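Local coordinates for protein 3-hexulose-6-phosphate synthase (Mycobacterium gastri, PDB 3AJX) that is a TIM-barrel enzyme of the HUMPS family that carries a magnesium ion in its barrel, at residues A[133-136]-A[137-141]. The protein carries 1 engineered substitution. Sequence-based numbering, arbitrary orientation.
Sequences MHAG and LDEQA. With SO4 (sulfate ion), chain G.
Gln140 reaches back along the turn that leaves strand 130-134 and grips Ala135 with its side-chain amide: NE2 donates to Ala135 O over 2.8 Å, the donor tilted off the carbonyl plane. The N-H is bent moderately, at 153°. The chain is extended beyond CG, and CG stands anti to the carbonyl carbon (chi1 -72°), which lays the aliphatic part of Gln140 along Gly136 and brings CG to 3.1 Å from Gly136 O. That same oxygen accepts Gln140 N at 2.9 Å, the first-turn i to i+4 bond of helix 137-140, with Gly136 at the N-cap. This is the tight part of the contact.

Glu139 takes the other route. With CG anti to the backbone N (chi1 175°) and the chain straight to its end, the carboxylate comes alongside Ala135, with Glu139 OE2 3.6 Å from Ala135 CA. Its polar link to the strand end and the turn runs through water: one water donates to both OE2 and His134 O, and a second accepts from Gly136 N while donating to OE2 over 2.6 Å. Leu137 is exposed, its CD2 a loose 4.0 Å from sulfate O1.

The turn lies at the C-terminal end of the sixth strand of the barrel, where His134, held by Asp109, sits near the magnesium ion. Asp64 of the second subunit accepts from Leu137 N and Asp138 N, occupying amides at the helix start. Gln140 NE2 also donates to sulfate O2 at 3.0 Å, beside amides of Gly166, Gly186 and Gly187 that bind the same ion. One amide nitrogen thus serves a backbone carbonyl and an anion together, which probably ties the turn to the anion site; the sulfate, probably from the crystallisation liquor, lies in a place consistent with the phosphate pocket of such barrels.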
ATOM      1  N   MET A 133      -9.752  12.136  -5.492  1.00  9.04           N
ATOM      2  CA  MET A 133     -10.592  11.465  -6.478  1.00 10.09           C
ATOM      3  C   MET A 133      -9.523  10.996  -7.444  1.00 10.78           C
ATOM      4  O   MET A 133      -9.097  11.717  -8.347  1.00 11.31           O
ATOM      5  CB  MET A 133     -11.551  12.452  -7.128  1.00  9.56           C
ATOM      6  CG  MET A 133     -12.643  12.930  -6.172  1.00  8.87           C
ATOM      7  SD  MET A 133     -13.542  11.530  -5.468  1.00 11.74           S
ATOM      8  CE  MET A 133     -14.658  12.354  -4.313  1.00 11.06           C
ATOM      9  N   HIS A 134      -9.086   9.767  -7.210  1.00 11.54           N
ATOM     10  CA  HIS A 134      -7.979   9.171  -7.937  1.00 12.02           C
ATOM     11  C   HIS A 134      -8.279   7.978  -8.841  1.00 10.80           C
ATOM     12  O   HIS A 134      -8.992   7.049  -8.456  1.00 10.96           O
ATOM     13  CB  HIS A 134      -6.939   8.765  -6.886  1.00 13.65           C
ATOM     14  CG  HIS A 134      -5.618   8.344  -7.445  1.00 13.19           C
ATOM     15  ND1 HIS A 134      -4.633   7.784  -6.658  1.00 15.89           N
ATOM     16  CD2 HIS A 134      -5.107   8.417  -8.695  1.00 14.33           C
ATOM     17  CE1 HIS A 134      -3.574   7.529  -7.405  1.00 17.05           C
ATOM     18  NE2 HIS A 134      -3.834   7.905  -8.643  1.00 15.56           N
ATOM     19  N   ALA A 135      -7.732   8.022 -10.050  1.00 11.88           N
ATOM     20  CA  ALA A 135      -7.863   6.926 -11.005  1.00 11.75           C
ATOM     21  C   ALA A 135      -6.411   6.527 -11.257  1.00 11.02           C
ATOM     22  O   ALA A 135      -5.627   7.317 -11.777  1.00 11.92           O
ATOM     23  CB  ALA A 135      -8.518   7.402 -12.298  1.00 11.53           C
ATOM     24  N   GLY A 136      -6.047   5.315 -10.855  1.00 11.86           N
ATOM     25  CA  GLY A 136      -4.681   4.854 -11.026  1.00 12.54           C
ATOM     26  C   GLY A 136      -4.255   4.649 -12.466  1.00 12.06           C
ATOM     27  O   GLY A 136      -5.056   4.773 -13.392  1.00 12.30           O
ATOM     28  N   LEU A 137      -2.982   4.319 -12.655  1.00 13.08           N
ATOM     29  CA  LEU A 137      -2.444   4.096 -13.991  1.00 14.61           C
ATOM     30  C   LEU A 137      -3.109   2.916 -14.694  1.00 13.72           C
ATOM     31  O   LEU A 137      -3.350   2.966 -15.900  1.00 13.18           O
ATOM     32  CB  LEU A 137      -0.929   3.886 -13.922  1.00 16.89           C
ATOM     33  CG  LEU A 137      -0.131   5.078 -13.379  1.00 19.01           C
ATOM     34  CD1 LEU A 137       1.349   4.733 -13.344  1.00 21.53           C
ATOM     35  CD2 LEU A 137      -0.367   6.306 -14.255  1.00 20.79           C
ATOM     36  N   ASP A 138      -3.415   1.854 -13.957  1.00 13.59           N
ATOM     37  CA  ASP A 138      -4.059   0.707 -14.584  1.00 14.16           C
ATOM     38  C   ASP A 138      -5.469   1.052 -15.049  1.00 14.47           C
ATOM     39  O   ASP A 138      -5.892   0.634 -16.128  1.00 14.61           O
ATOM     40  CB  ASP A 138      -4.090  -0.489 -13.627  1.00 12.94           C
ATOM     41  CG  ASP A 138      -2.716  -1.100 -13.419  1.00 14.23           C
ATOM     42  OD1 ASP A 138      -1.976  -1.238 -14.416  1.00 16.01           O
ATOM     43  OD2 ASP A 138      -2.379  -1.451 -12.271  1.00 12.77           O
ATOM     44  N   GLU A 139      -6.192   1.824 -14.243  1.00 13.87           N
ATOM     45  CA  GLU A 139      -7.551   2.218 -14.600  1.00 14.63           C
ATOM     46  C   GLU A 139      -7.537   3.171 -15.793  1.00 15.24           C
ATOM     47  O   GLU A 139      -8.389   3.089 -16.681  1.00 15.94           O
ATOM     48  CB  GLU A 139      -8.244   2.889 -13.410  1.00 15.10           C
ATOM     49  CG  GLU A 139      -9.626   3.434 -13.743  1.00 17.45           C
ATOM     50  CD  GLU A 139     -10.351   3.999 -12.539  1.00 19.77           C
ATOM     51  OE1 GLU A 139     -11.473   4.517 -12.721  1.00 18.42           O
ATOM     52  OE2 GLU A 139      -9.807   3.923 -11.415  1.00 17.64           O
ATOM     53  N   GLN A 140      -6.563   4.074 -15.807  1.00 14.44           N
ATOM     54  CA  GLN A 140      -6.431   5.048 -16.884  1.00 15.05           C
ATOM     55  C   GLN A 140      -6.171   4.359 -18.218  1.00 17.06           C
ATOM     56  O   GLN A 140      -6.579   4.850 -19.269  1.00 16.10           O
ATOM     57  CB  GLN A 140      -5.278   6.013 -16.593  1.00 14.89           C
ATOM     58  CG  GLN A 140      -5.540   7.008 -15.478  1.00 14.32           C
ATOM     59  CD  GLN A 140      -4.329   7.878 -15.187  1.00 15.99           C
ATOM     60  OE1 GLN A 140      -3.750   8.480 -16.093  1.00 18.70           O
ATOM     61  NE2 GLN A 140      -3.942   7.949 -13.920  1.00 15.21           N
ATOM     62  N   ALA A 141      -5.491   3.218 -18.161  1.00 17.43           N
ATOM     63  CA  ALA A 141      -5.145   2.457 -19.354  1.00 21.16           C
ATOM     64  C   ALA A 141      -6.332   1.760 -20.007  1.00 23.27           C
ATOM     65  O   ALA A 141      -6.258   1.369 -21.173  1.00 24.69           O
ATOM     66  CB  ALA A 141      -4.065   1.435 -19.016  1.00 20.33           C
TER
HETATM   67  S   SO4 G6001      -0.933  10.910 -13.133  1.00 24.59           S
HETATM   68  O1  SO4 G6001       0.001  10.236 -14.060  1.00 21.45           O
HETATM   69  O2  SO4 G6001      -2.172  10.121 -12.990  1.00 22.12           O
HETATM   70  O3  SO4 G6001      -1.268  12.245 -13.665  1.00 21.29           O
HETATM   71  O4  SO4 G6001      -0.285  11.056 -11.816  1.00 23.04           O
HETATM   72  O   HOH W   1     -10.526   4.836  -8.944  1.00 12.84           O
HETATM   73  O   HOH W   2      -7.669   3.103 -10.171  1.00 14.77           O